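Local atomic coordinates of beta sliding clamp (Borrelia burgdorferi, PDB entry 6DJ8), a protein that probably encircles DNA as a ring-shaped head-to-tail homodimer, tethering DNA polymerases and other proteins to it so that replication is processive. Residues H11-I16 against I101-N106; K109-G114 against H126-T131; L306-L311 against Y335-A340; E310-L315 against F329-N334. All blocks are in the same frame, centred on the assembly; numbering follows the deposited sequence. Where two conformers were deposited one is given.

Along the chain contacts 1 and 2 come first, inside the N-terminal domain, and contacts 3 and 4 follow in the C-terminal domain. Contacts 1 and 2 have centres about 9 Å apart and belong to one antiparallel sheet, in which strand 98-104 is the neighbour of strand 109-114. Contacts 3 and 4, with centres about 7 Å apart, share Glu-310 and Leu-311, and strands 303-308 and 312-318 are neighbours in another antiparallel sheet. The two pairs lie on opposite sides of the chain's centre, their centres about 63 to 70 Å apart. Contacts 2 and 4 both touch the second subunit, consistent with a head-to-tail ring in which the N-terminal domain of one subunit meets the C-terminal domain of the other.

Contact 1: residues H11-I16 against I101-N106; sequences HNTFFI and IVFNEN
Ile-101 lies against the ring of Phe-15, and here the contact is tight. Its CB sits over one face of that ring, 4.1 Å from the ring centroid, a CH-pi contact, while its CD1 reaches to 3.4 Å from Phe-15 CZ. Phe-15 CG stands between the backbone N and the carbonyl carbon (chi1 62°), which swings the ring alongside Ile-101. The backbones of this antiparallel pair are joined both ways, Ile-101 N to Phe-15 O at 2.8 Å and Phe-15 N to Ile-101 O at 2.9 Å. The face carrying Phe-14 and Val-102 is looser: Phe-14 CB and Val-102 CG2 are 4.0 Å apart, and the Phe-14 ring leads away to a cation-pi contact with Lys-100. Toward exposed His-11 and Asn-106 the segments diverge, after a nearly straight bond (174°) from Phe-103 N to Thr-13 O. Strands 77-82 and 44-50 pack on Phe-15. Register is thus set by main-chain bonds, whereas the side-chain grip of Phe-15 on Ile-101 is purely apolar and belongs to the buried interior.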
loop_
_atom_site.group_PDB
_atom_site.type_symbol
_atom_site.label_atom_id
_atom_site.label_comp_id
_atom_site.label_asym_id
_atom_site.label_seq_id
_atom_site.Cartn_x
_atom_site.Cartn_y
_atom_site.Cartn_z
ATOM N N HIS A 11 -7.105 -34.016 -25.297
ATOM C CA HIS A 11 -7.147 -33.380 -26.608
ATOM C C HIS A 11 -8.448 -32.620 -26.861
ATOM O O HIS A 11 -8.454 -31.690 -27.675
ATOM C CB HIS A 11 -6.937 -34.429 -27.701
ATOM C CG HIS A 11 -8.092 -35.365 -27.866
ATOM N ND1 HIS A 11 -9.203 -35.051 -28.619
ATOM C CD2 HIS A 11 -8.314 -36.603 -27.365
ATOM C CE1 HIS A 11 -10.056 -36.058 -28.582
ATOM N NE2 HIS A 11 -9.544 -37.010 -27.824
ATOM N N ASN A 12 -9.549 -32.977 -26.189
ATOM C CA ASN A 12 -10.807 -32.275 -26.429
ATOM C C ASN A 12 -11.483 -31.749 -25.166
ATOM O O ASN A 12 -12.662 -31.379 -25.229
ATOM C CB ASN A 12 -11.792 -33.182 -27.201
ATOM C CG ASN A 12 -12.160 -34.450 -26.436
ATOM O OD1 ASN A 12 -11.701 -34.676 -25.317
ATOM N ND2 ASN A 12 -13.002 -35.286 -27.046
ATOM N N THR A 13 -10.792 -31.698 -24.026
ATOM C CA THR A 13 -11.376 -31.132 -22.810
ATOM C C THR A 13 -10.595 -29.860 -22.488
ATOM O O THR A 13 -9.700 -29.852 -21.640
ATOM C CB THR A 13 -11.343 -32.126 -21.652
ATOM O OG1 THR A 13 -11.932 -33.356 -22.074
ATOM C CG2 THR A 13 -12.204 -31.608 -20.508
ATOM N N PHE A 14 -10.960 -28.770 -23.155
ATOM C CA PHE A 14 -10.223 -27.520 -23.037
ATOM C C PHE A 14 -11.132 -26.360 -23.412
ATOM O O PHE A 14 -12.215 -26.547 -23.963
ATOM C CB PHE A 14 -8.994 -27.513 -23.959
ATOM C CG PHE A 14 -9.352 -27.440 -25.409
ATOM C CD1 PHE A 14 -9.511 -28.601 -26.149
ATOM C CD2 PHE A 14 -9.572 -26.218 -26.033
ATOM C CE1 PHE A 14 -9.855 -28.547 -27.491
ATOM C CE2 PHE A 14 -9.933 -26.158 -27.370
ATOM C CZ PHE A 14 -10.070 -27.320 -28.099
ATOM N N PHE A 15 -10.642 -25.149 -23.164
ATOM C CA PHE A 15 -11.234 -23.996 -23.810
ATOM C C PHE A 15 -10.141 -22.971 -24.068
ATOM O O PHE A 15 -9.125 -22.932 -23.372
ATOM C CB PHE A 15 -12.377 -23.385 -22.991
ATOM C CG PHE A 15 -11.963 -22.864 -21.666
ATOM C CD1 PHE A 15 -11.962 -23.692 -20.566
ATOM C CD2 PHE A 15 -11.579 -21.546 -21.507
ATOM C CE1 PHE A 15 -11.579 -23.223 -19.333
ATOM C CE2 PHE A 15 -11.200 -21.077 -20.287
ATOM C CZ PHE A 15 -11.188 -21.920 -19.193
ATOM N N ILE A 16 -10.377 -22.140 -25.079
ATOM C CA ILE A 16 -9.526 -21.011 -25.420
ATOM C C ILE A 16 -10.284 -19.751 -25.047
ATOM O O ILE A 16 -11.476 -19.623 -25.350
ATOM C CB ILE A 16 -9.167 -21.020 -26.918
ATOM C CG1 ILE A 16 -8.511 -22.361 -27.309
ATOM C CG2 ILE A 16 -8.273 -19.826 -27.270
ATOM C CD1 ILE A 16 -8.161 -22.474 -28.770
ATOM N N ILE A 101 -6.682 -23.497 -22.069
ATOM C CA ILE A 101 -6.760 -24.114 -20.755
ATOM C C ILE A 101 -7.263 -25.535 -20.953
ATOM O O ILE A 101 -8.363 -25.739 -21.464
ATOM C CB ILE A 101 -7.670 -23.309 -19.823
ATOM C CG1 ILE A 101 -7.064 -21.903 -19.625
ATOM C CG2 ILE A 101 -7.862 -24.043 -18.517
ATOM C CD1 ILE A 101 -7.915 -20.933 -18.791
ATOM N N VAL A 102 -6.453 -26.511 -20.554
ATOM C CA VAL A 102 -6.724 -27.925 -20.771
ATOM C C VAL A 102 -7.031 -28.541 -19.419
ATOM O O VAL A 102 -6.307 -28.300 -18.449
ATOM C CB VAL A 102 -5.528 -28.636 -21.432
ATOM C CG1 VAL A 102 -5.825 -30.124 -21.610
ATOM C CG2 VAL A 102 -5.186 -27.991 -22.763
ATOM N N PHE A 103 -8.108 -29.312 -19.340
ATOM C CA PHE A 103 -8.447 -29.981 -18.094
ATOM C C PHE A 103 -7.956 -31.414 -18.188
ATOM O O PHE A 103 -8.391 -32.167 -19.064
ATOM C CB PHE A 103 -9.944 -29.931 -17.794
ATOM C CG PHE A 103 -10.331 -30.659 -16.534
ATOM C CD1 PHE A 103 -9.536 -30.581 -15.405
ATOM C CD2 PHE A 103 -11.518 -31.368 -16.455
ATOM C CE1 PHE A 103 -9.883 -31.229 -14.240
ATOM C CE2 PHE A 103 -11.879 -32.017 -15.288
ATOM C CZ PHE A 103 -11.063 -31.946 -14.177
ATOM N N ASN A 104 -7.099 -31.792 -17.253
ATOM C CA ASN A 104 -6.508 -33.126 -17.171
ATOM C C ASN A 104 -7.214 -33.781 -15.999
ATOM O O ASN A 104 -6.753 -33.716 -14.858
ATOM C CB ASN A 104 -4.994 -33.025 -16.944
ATOM C CG ASN A 104 -4.289 -34.378 -16.961
ATOM O OD1 ASN A 104 -3.076 -34.447 -16.735
ATOM N ND2 ASN A 104 -5.028 -35.444 -17.226
ATOM N N GLU A 105 -8.332 -34.439 -16.300
ATOM C CA GLU A 105 -9.098 -35.092 -15.254
ATOM C C GLU A 105 -8.347 -36.275 -14.663
ATOM O O GLU A 105 -8.496 -36.564 -13.472
ATOM C CB GLU A 105 -10.450 -35.529 -15.815
ATOM C CG GLU A 105 -11.541 -35.723 -14.782
ATOM C CD GLU A 105 -12.773 -36.379 -15.378
ATOM O OE1 GLU A 105 -12.614 -37.197 -16.314
ATOM O OE2 GLU A 105 -13.896 -36.075 -14.915
ATOM N N ASN A 106 -7.493 -36.929 -15.453
ATOM C CA ASN A 106 -6.735 -38.060 -14.930
ATOM C C ASN A 106 -5.764 -37.651 -13.829
ATOM O O ASN A 106 -5.424 -38.478 -12.979
ATOM C CB ASN A 106 -5.952 -38.744 -16.059
ATOM C CG ASN A 106 -6.708 -39.896 -16.686
ATOM O OD1 ASN A 106 -6.761 -40.991 -16.126
ATOM N ND2 ASN A 106 -7.283 -39.661 -17.860
#

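Contact 2: residues K109-G114 against H126-T131; sequences KLEIMG and HLKEPT
Lys-109 lays its CG 3.9 Å from Pro-130 CA, and its bent chain carries NZ on to the carbonyl oxygen of Thr-322 of the second subunit. Leu-110 forms an antiparallel hydrogen-bonded pair with Glu-129: Leu-110 N meets Glu-129 O at 2.7 Å, with the return bond from Glu-129 N to Leu-110 O. Its CD1 also touches Thr-131 CG2 at 3.7 Å, the two side chains crossing at about a right angle. Glu-111, on the face shared with Lys-128, bends at chi2 (-112°) and offers OE1 to His-126 NE2 at 2.7 Å. The carboxylate oxygen lies in the imidazole plane, although the two planes are turned 55° apart. Lys-128 runs alongside; its NZ stays 4.3 Å from Glu-111 OE1, too far for a salt bridge, but its charge would probably help stabilise the carboxylate's negative form. Ile-112 pairs with Leu-127 through two backbone bonds, their CB atoms 4.2 Å apart, and Ile-112 O lies over one face of the His-126 ring. Met-113 sets CE 3.7 Å from His-126 CE1. This is a beta hairpin whose second strand is outermost in this chain's part of the sheet and pairs antiparallel with a strand of the second subunit, so the sheet continues across the dimer interface.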
loop_
_atom_site.group_PDB
_atom_site.type_symbol
_atom_site.label_atom_id
_atom_site.label_comp_id
_atom_site.label_asym_id
_atom_site.label_seq_id
_atom_site.Cartn_x
_atom_site.Cartn_y
_atom_site.Cartn_z
ATOM N N LYS A 109 -5.711 -31.664 -12.746
ATOM C CA LYS A 109 -4.860 -30.534 -13.077
ATOM C C LYS A 109 -5.426 -29.789 -14.273
ATOM O O LYS A 109 -6.021 -30.382 -15.178
ATOM C CB LYS A 109 -3.419 -30.968 -13.378
ATOM C CG LYS A 109 -2.485 -30.800 -12.192
ATOM C CD LYS A 109 -1.414 -31.865 -12.178
ATOM C CE LYS A 109 -0.549 -31.780 -10.920
ATOM N NZ LYS A 109 -1.316 -32.081 -9.675
ATOM N N LEU A 110 -5.262 -28.483 -14.237
ATOM C CA LEU A 110 -5.455 -27.619 -15.384
ATOM C C LEU A 110 -4.073 -27.382 -15.979
ATOM O O LEU A 110 -3.135 -27.057 -15.249
ATOM C CB LEU A 110 -6.095 -26.310 -14.943
ATOM C CG LEU A 110 -7.467 -25.963 -15.507
ATOM C CD1 LEU A 110 -8.439 -27.046 -15.167
ATOM C CD2 LEU A 110 -7.909 -24.647 -14.876
ATOM N N GLU A 111 -3.927 -27.618 -17.275
ATOM C CA GLU A 111 -2.674 -27.370 -17.967
ATOM C C GLU A 111 -2.937 -26.165 -18.849
ATOM O O GLU A 111 -3.879 -26.172 -19.651
ATOM C CB GLU A 111 -2.244 -28.579 -18.794
ATOM C CG GLU A 111 -2.473 -29.906 -18.079
ATOM C CD GLU A 111 -1.187 -30.610 -17.711
ATOM O OE1 GLU A 111 -0.100 -30.058 -17.986
ATOM O OE2 GLU A 111 -1.263 -31.723 -17.149
ATOM N N ILE A 112 -2.114 -25.134 -18.701
ATOM C CA ILE A 112 -2.344 -23.861 -19.361
ATOM C C ILE A 112 -1.138 -23.547 -20.226
ATOM O O ILE A 112 0.014 -23.700 -19.791
ATOM C CB ILE A 112 -2.604 -22.745 -18.337
ATOM C CG1 ILE A 112 -3.675 -23.204 -17.340
ATOM C CG2 ILE A 112 -2.987 -21.463 -19.034
ATOM C CD1 ILE A 112 -4.169 -22.107 -16.375
ATOM N N MET A 113 -1.407 -23.122 -21.450
ATOM C CA MET A 113 -0.373 -22.757 -22.391
ATOM C C MET A 113 -0.895 -21.561 -23.160
ATOM O O MET A 113 -2.108 -21.313 -23.209
ATOM C CB MET A 113 -0.025 -23.933 -23.325
ATOM C CG MET A 113 -1.224 -24.424 -24.141
ATOM S SD MET A 113 -1.365 -26.231 -24.218
ATOM C CE MET A 113 -1.538 -26.610 -22.470
ATOM N N GLY A 114 0.021 -20.791 -23.737
ATOM C CA GLY A 114 -0.411 -19.706 -24.594
ATOM C C GLY A 114 -1.040 -20.284 -25.842
ATOM O O GLY A 114 -0.544 -21.272 -26.399
ATOM N N HIS A 126 4.518 -23.106 -19.720
ATOM C CA HIS A 126 3.497 -24.054 -19.315
ATOM C C HIS A 126 3.239 -23.919 -17.824
ATOM O O HIS A 126 4.178 -23.781 -17.038
ATOM C CB HIS A 126 3.931 -25.488 -19.653
ATOM C CG HIS A 126 2.839 -26.502 -19.521
ATOM N ND1 HIS A 126 2.011 -26.850 -20.567
ATOM C CD2 HIS A 126 2.450 -27.258 -18.468
ATOM C CE1 HIS A 126 1.158 -27.776 -20.163
ATOM N NE2 HIS A 126 1.403 -28.039 -18.892
ATOM N N LEU A 127 1.964 -23.963 -17.447
ATOM C CA LEU A 127 1.537 -23.924 -16.056
ATOM C C LEU A 127 0.697 -25.155 -15.762
ATOM O O LEU A 127 -0.056 -25.624 -16.617
ATOM C CB LEU A 127 0.701 -22.681 -15.751
ATOM C CG LEU A 127 1.147 -21.334 -16.317
ATOM C CD1 LEU A 127 0.102 -20.239 -16.012
ATOM C CD2 LEU A 127 2.531 -20.932 -15.753
ATOM N N LYS A 128 0.815 -25.675 -14.546
ATOM C CA LYS A 128 -0.011 -26.790 -14.100
ATOM C C LYS A 128 -0.677 -26.374 -12.801
ATOM O O LYS A 128 0.013 -26.115 -11.809
ATOM C CB LYS A 128 0.806 -28.075 -13.898
ATOM C CG LYS A 128 1.391 -28.644 -15.172
ATOM C CD LYS A 128 1.960 -30.052 -14.946
ATOM C CE LYS A 128 2.542 -30.625 -16.233
ATOM N NZ LYS A 128 3.305 -31.907 -16.020
ATOM N N GLU A 129 -2.007 -26.322 -12.812
ATOM C CA GLU A 129 -2.787 -25.890 -11.651
ATOM C C GLU A 129 -3.635 -27.048 -11.148
ATOM O O GLU A 129 -4.556 -27.502 -11.857
ATOM C CB GLU A 129 -3.670 -24.699 -12.006
ATOM C CG GLU A 129 -2.901 -23.401 -12.274
ATOM C CD GLU A 129 -2.294 -22.797 -11.002
ATOM O OE1 GLU A 129 -2.592 -23.291 -9.886
ATOM O OE2 GLU A 129 -1.524 -21.809 -11.119
ATOM N N PRO A 130 -3.368 -27.553 -9.954
ATOM C CA PRO A 130 -4.182 -28.646 -9.424
ATOM C C PRO A 130 -5.608 -28.191 -9.181
ATOM O O PRO A 130 -5.872 -27.019 -8.904
ATOM C CB PRO A 130 -3.477 -29.053 -8.122
ATOM C CG PRO A 130 -2.443 -27.980 -7.858
ATOM C CD PRO A 130 -2.100 -27.445 -9.223
ATOM N N THR A 131 -6.527 -29.133 -9.347
ATOM C CA THR A 131 -7.961 -28.892 -9.227
ATOM C C THR A 131 -8.573 -29.822 -8.194
ATOM O O THR A 131 -7.942 -30.767 -7.721
ATOM C CB THR A 131 -8.667 -29.088 -10.573
ATOM O OG1 THR A 131 -8.473 -30.447 -11.003
ATOM C CG2 THR A 131 -8.105 -28.139 -11.615
#

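Contact 3: residues L306-L311 against Y335-A340; sequences LTFSEL and YLYDGA
Tyr-335 and Tyr-337 both turn CG opposite the main-chain nitrogen (chi1 167° and -176°), sending two rings from one side of their strand toward Phe-308 and Ser-309. The Phe-308 ring lies oblique to that of Tyr-337, neither stacked nor edge-to-face, with planes 34° and centroids 5.5 Å apart. The Tyr-335 hydroxyl gives a hydrogen bond of 2.6 Å from OH to Ser-309 O, and that oxygen lies in the plane at the ring's edge. Phe-308 CD2 approaches Tyr-335 OH at 3.5 Å. On Tyr-337 the contact is different: Phe-308 CB sits over one face, 4.0 Å from the ring centroid, while Gly-339 N lies over the opposite one. The Tyr-337 hydroxyl in turn donates from OH to Ala-340 O at 2.9 Å, tying the end of its own segment back to the ring. Phe-367 meets the Phe-308 ring from strand 362-367. Aromatic side chains therefore join strands 303-308 and 335-338 of different sheets: the Tyr-335 hydroxyl holds a carbonyl across the contact, while that of Tyr-337 holds one in its own segment, leaving its ring to meet Phe-308 by a face.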
loop_
_atom_site.group_PDB
_atom_site.type_symbol
_atom_site.label_atom_id
_atom_site.label_comp_id
_atom_site.label_asym_id
_atom_site.label_seq_id
_atom_site.Cartn_x
_atom_site.Cartn_y
_atom_site.Cartn_z
ATOM N N LEU A 306 -16.904 20.903 17.091
ATOM C CA LEU A 306 -17.310 21.898 16.108
ATOM C C LEU A 306 -17.956 23.075 16.813
ATOM O O LEU A 306 -18.793 22.884 17.698
ATOM C CB LEU A 306 -18.332 21.333 15.111
ATOM C CG LEU A 306 -17.947 20.124 14.277
ATOM C CD1 LEU A 306 -19.104 19.699 13.388
ATOM C CD2 LEU A 306 -16.720 20.482 13.462
ATOM N N THR A 307 -17.597 24.290 16.407
ATOM C CA THR A 307 -18.279 25.479 16.903
ATOM C C THR A 307 -18.820 26.271 15.725
ATOM O O THR A 307 -18.042 26.773 14.898
ATOM C CB THR A 307 -17.362 26.349 17.759
ATOM O OG1 THR A 307 -16.868 25.564 18.838
ATOM C CG2 THR A 307 -18.164 27.543 18.347
ATOM N N PHE A 308 -20.152 26.382 15.658
ATOM C CA PHE A 308 -20.840 27.161 14.638
ATOM C C PHE A 308 -21.144 28.550 15.191
ATOM O O PHE A 308 -21.827 28.678 16.214
ATOM C CB PHE A 308 -22.154 26.503 14.216
ATOM C CG PHE A 308 -21.998 25.263 13.383
ATOM C CD1 PHE A 308 -21.808 24.035 13.974
ATOM C CD2 PHE A 308 -22.091 25.330 12.005
ATOM C CE1 PHE A 308 -21.694 22.906 13.201
ATOM C CE2 PHE A 308 -21.991 24.210 11.242
ATOM C CZ PHE A 308 -21.783 22.998 11.835
ATOM N N SER A 309 -20.657 29.578 14.503
ATOM C CA SER A 309 -21.025 30.962 14.763
ATOM C C SER A 309 -21.326 31.616 13.422
ATOM O O SER A 309 -21.109 31.026 12.362
ATOM C CB SER A 309 -19.915 31.717 15.509
ATOM O OG SER A 309 -18.752 31.819 14.704
ATOM N N GLU A 310 -21.847 32.841 13.469
ATOM C CA GLU A 310 -22.219 33.520 12.232
ATOM C C GLU A 310 -21.002 33.778 11.346
ATOM O O GLU A 310 -21.088 33.682 10.117
ATOM C CB GLU A 310 -22.955 34.818 12.546
ATOM C CG GLU A 310 -23.298 35.680 11.333
ATOM C CD GLU A 310 -24.338 36.756 11.683
ATOM O OE1 GLU A 310 -24.847 36.729 12.829
ATOM O OE2 GLU A 310 -24.657 37.607 10.816
ATOM N N LEU A 311 -19.861 34.111 11.940
ATOM C CA LEU A 311 -18.715 34.461 11.114
ATOM C C LEU A 311 -17.838 33.276 10.740
ATOM O O LEU A 311 -17.091 33.372 9.760
ATOM C CB LEU A 311 -17.848 35.520 11.806
ATOM C CG LEU A 311 -18.514 36.884 11.981
ATOM C CD1 LEU A 311 -17.492 37.892 12.463
ATOM C CD2 LEU A 311 -19.193 37.350 10.693
ATOM N N TYR A 335 -18.227 29.799 4.058
ATOM C CA TYR A 335 -19.090 29.384 5.155
ATOM C C TYR A 335 -20.166 30.431 5.401
ATOM O O TYR A 335 -19.855 31.616 5.549
ATOM C CB TYR A 335 -18.251 29.164 6.421
ATOM C CG TYR A 335 -19.034 29.021 7.703
ATOM C CD1 TYR A 335 -19.502 27.776 8.120
ATOM C CD2 TYR A 335 -19.274 30.119 8.516
ATOM C CE1 TYR A 335 -20.203 27.637 9.305
ATOM C CE2 TYR A 335 -19.978 29.996 9.693
ATOM C CZ TYR A 335 -20.442 28.756 10.088
ATOM O OH TYR A 335 -21.148 28.641 11.270
ATOM N N LEU A 336 -21.418 29.989 5.463
ATOM C CA LEU A 336 -22.556 30.835 5.806
ATOM C C LEU A 336 -23.335 30.120 6.897
ATOM O O LEU A 336 -23.452 28.889 6.877
ATOM C CB LEU A 336 -23.481 31.111 4.601
ATOM C CG LEU A 336 -22.980 31.897 3.382
ATOM C CD1 LEU A 336 -21.968 31.110 2.551
ATOM C CD2 LEU A 336 -24.149 32.323 2.512
ATOM N N TYR A 337 -23.848 30.882 7.856
ATOM C CA TYR A 337 -24.544 30.301 8.993
ATOM C C TYR A 337 -25.679 31.195 9.456
ATOM O O TYR A 337 -25.502 32.407 9.586
ATOM C CB TYR A 337 -23.628 30.104 10.179
ATOM C CG TYR A 337 -24.292 29.416 11.340
ATOM C CD1 TYR A 337 -24.765 28.115 11.211
ATOM C CD2 TYR A 337 -24.423 30.051 12.575
ATOM C CE1 TYR A 337 -25.344 27.460 12.264
ATOM C CE2 TYR A 337 -25.008 29.399 13.646
ATOM C CZ TYR A 337 -25.456 28.091 13.477
ATOM O OH TYR A 337 -26.033 27.409 14.517
ATOM N N ASP A 338 -26.825 30.579 9.734
ATOM C CA ASP A 338 -27.980 31.270 10.304
ATOM C C ASP A 338 -28.454 30.460 11.511
ATOM O O ASP A 338 -29.080 29.408 11.343
ATOM C CB ASP A 338 -29.071 31.426 9.259
ATOM C CG ASP A 338 -30.237 32.254 9.753
ATOM O OD1 ASP A 338 -30.842 31.910 10.790
ATOM O OD2 ASP A 338 -30.528 33.274 9.099
ATOM N N GLY A 339 -28.126 30.912 12.716
ATOM C CA GLY A 339 -28.490 30.161 13.901
ATOM C C GLY A 339 -27.813 30.721 15.136
ATOM O O GLY A 339 -27.147 31.756 15.087
ATOM N N ALA A 340 -27.981 29.998 16.242
ATOM C CA ALA A 340 -27.406 30.380 17.523
ATOM C C ALA A 340 -25.981 29.846 17.641
ATOM O O ALA A 340 -25.559 28.985 16.879
ATOM C CB ALA A 340 -28.252 29.843 18.675
#

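Contact 4: residues E310-L315 against F329-N334; sequences ELQLKL and FIKDPN
Phe-329 turns the CD2-CE2-CZ rim of its ring to the neighbouring strand. Gln-312 CG lies at that edge, 3.8 Å from Phe-329 CD2, and the Gln-312 amide stands almost upright against the ring, the planes 82° apart. Lys-314 runs beside the ring with its chain extended, its CG coming obliquely to 3.7 Å from Phe-329 CE2. Because CG of Lys-314 is opposite the backbone N (chi1 177°), its methylenes pass CE2 and CZ before NZ reaches a salt bridge with Glu-327. On the same face of the sheet, Lys-331 CG touches Gln-312 CB at 3.7 Å, and its ammonium goes on to Tyr-123 O of the second subunit. The other face holds Leu-313 and Ile-330, paired by backbone bonds of 3.0 Å from Leu-313 N to Ile-330 O and likewise from Ile-330 N to Leu-313 O. Ile-330 packs on helix 284-294. Where the strands part, a water donates to Leu-311 O and accepts from Asp-332 N, the latter at 2.8 Å from the water oxygen. Beyond it the segment turns, with Asn-334 N bonded to Lys-331 O across the cis peptide before Pro-333. The chemistry is thus two-sided: apolar residues line the helix side of this hairpin, while the face bearing Phe-329 combines aliphatic lysine and glutamine stems, packed on its ring or on one another, with polar ends, one of which binds across the subunit interface.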
loop_
_atom_site.group_PDB
_atom_site.type_symbol
_atom_site.label_atom_id
_atom_site.label_comp_id
_atom_site.label_asym_id
_atom_site.label_seq_id
_atom_site.Cartn_x
_atom_site.Cartn_y
_atom_site.Cartn_z
ATOM N N GLU A 310 -21.847 32.841 13.469
ATOM C CA GLU A 310 -22.219 33.520 12.232
ATOM C C GLU A 310 -21.002 33.778 11.346
ATOM O O GLU A 310 -21.088 33.682 10.117
ATOM C CB GLU A 310 -22.955 34.818 12.546
ATOM C CG GLU A 310 -23.298 35.680 11.333
ATOM C CD GLU A 310 -24.338 36.756 11.683
ATOM O OE1 GLU A 310 -24.847 36.729 12.829
ATOM O OE2 GLU A 310 -24.657 37.607 10.816
ATOM N N LEU A 311 -19.861 34.111 11.940
ATOM C CA LEU A 311 -18.715 34.461 11.114
ATOM C C LEU A 311 -17.838 33.276 10.740
ATOM O O LEU A 311 -17.091 33.372 9.760
ATOM C CB LEU A 311 -17.848 35.520 11.806
ATOM C CG LEU A 311 -18.514 36.884 11.981
ATOM C CD1 LEU A 311 -17.492 37.892 12.463
ATOM C CD2 LEU A 311 -19.193 37.350 10.693
ATOM N N GLN A 312 -17.888 32.174 11.484
ATOM C CA GLN A 312 -16.956 31.100 11.185
ATOM C C GLN A 312 -17.471 29.787 11.746
ATOM O O GLN A 312 -18.276 29.757 12.682
ATOM C CB GLN A 312 -15.581 31.369 11.793
ATOM C CG GLN A 312 -15.604 31.141 13.289
ATOM C CD GLN A 312 -15.145 32.323 14.074
ATOM O OE1 GLN A 312 -14.808 33.361 13.511
ATOM N NE2 GLN A 312 -15.160 32.189 15.394
ATOM N N LEU A 313 -16.929 28.706 11.198
ATOM C CA LEU A 313 -17.030 27.376 11.767
ATOM C C LEU A 313 -15.660 27.032 12.334
ATOM O O LEU A 313 -14.654 27.129 11.625
ATOM C CB LEU A 313 -17.418 26.347 10.704
ATOM C CG LEU A 313 -17.287 24.874 11.082
ATOM C CD1 LEU A 313 -18.205 24.519 12.239
ATOM C CD2 LEU A 313 -17.534 23.947 9.868
ATOM N N LYS A 314 -15.621 26.618 13.596
ATOM C CA LYS A 314 -14.375 26.264 14.263
ATOM C C LYS A 314 -14.276 24.749 14.380
ATOM O O LYS A 314 -15.230 24.092 14.797
ATOM C CB LYS A 314 -14.299 26.907 15.653
ATOM C CG LYS A 314 -13.044 26.518 16.437
ATOM C CD LYS A 314 -13.064 27.066 17.863
ATOM C CE LYS A 314 -11.669 26.912 18.479
ATOM N NZ LYS A 314 -11.646 26.913 19.970
ATOM N N LEU A 315 -13.141 24.194 13.969
ATOM C CA LEU A 315 -12.863 22.767 14.109
ATOM C C LEU A 315 -11.724 22.616 15.107
ATOM O O LEU A 315 -10.645 23.184 14.909
ATOM C CB LEU A 315 -12.480 22.117 12.779
ATOM C CG LEU A 315 -13.095 22.574 11.455
ATOM C CD1 LEU A 315 -12.328 21.926 10.309
ATOM C CD2 LEU A 315 -14.565 22.232 11.365
ATOM N N PHE A 329 -10.281 27.225 11.315
ATOM C CA PHE A 329 -11.449 28.052 11.072
ATOM C C PHE A 329 -11.767 28.088 9.585
ATOM O O PHE A 329 -10.862 28.107 8.742
ATOM C CB PHE A 329 -11.207 29.467 11.600
ATOM C CG PHE A 329 -11.023 29.525 13.082
ATOM C CD1 PHE A 329 -9.768 29.324 13.650
ATOM C CD2 PHE A 329 -12.110 29.792 13.917
ATOM C CE1 PHE A 329 -9.597 29.381 15.023
ATOM C CE2 PHE A 329 -11.947 29.855 15.288
ATOM C CZ PHE A 329 -10.685 29.646 15.843
ATOM N N ILE A 330 -13.062 28.095 9.274
ATOM C CA ILE A 330 -13.567 28.258 7.919
ATOM C C ILE A 330 -14.498 29.458 7.919
ATOM O O ILE A 330 -15.414 29.531 8.749
ATOM C CB ILE A 330 -14.295 26.997 7.432
ATOM C CG1 ILE A 330 -13.332 25.805 7.415
ATOM C CG2 ILE A 330 -14.925 27.242 6.057
ATOM C CD1 ILE A 330 -13.995 24.432 7.028
ATOM N N LYS A 331 -14.242 30.409 7.020
ATOM C CA LYS A 331 -14.945 31.687 7.026
ATOM C C LYS A 331 -15.415 32.033 5.618
ATOM O O LYS A 331 -15.182 31.285 4.664
ATOM C CB LYS A 331 -14.057 32.803 7.582
ATOM C CG LYS A 331 -13.474 32.521 8.964
ATOM C CD LYS A 331 -12.485 33.628 9.389
ATOM C CE LYS A 331 -11.982 33.392 10.811
ATOM N NZ LYS A 331 -10.943 34.398 11.226
ATOM N N ASP A 332 -16.072 33.187 5.501
ATOM C CA ASP A 332 -16.520 33.683 4.207
ATOM C C ASP A 332 -15.349 33.708 3.224
ATOM O O ASP A 332 -14.228 34.056 3.609
ATOM C CB ASP A 332 -17.122 35.081 4.374
ATOM C CG ASP A 332 -17.574 35.689 3.061
ATOM O OD1 ASP A 332 -16.735 36.287 2.354
ATOM O OD2 ASP A 332 -18.771 35.559 2.736
ATOM N N PRO A 333 -15.557 33.336 1.949
ATOM C CA PRO A 333 -16.779 32.999 1.202
ATOM C C PRO A 333 -17.046 31.501 1.239
ATOM O O PRO A 333 -17.766 30.975 0.415
ATOM C CB PRO A 333 -16.481 33.498 -0.217
ATOM C CG PRO A 333 -15.013 33.163 -0.404
ATOM C CD PRO A 333 -14.425 33.295 0.996
ATOM N N ASN A 334 -16.438 30.810 2.198
ATOM C CA ASN A 334 -16.550 29.359 2.314
ATOM C C ASN A 334 -17.560 28.889 3.352
ATOM O O ASN A 334 -17.725 27.671 3.521
ATOM C CB ASN A 334 -15.183 28.756 2.643
ATOM C CG ASN A 334 -14.121 29.170 1.661
ATOM O OD1 ASN A 334 -14.317 29.054 0.452
ATOM N ND2 ASN A 334 -12.989 29.669 2.169
HETATM O O HOH W 1 -17.552 34.472 7.516
#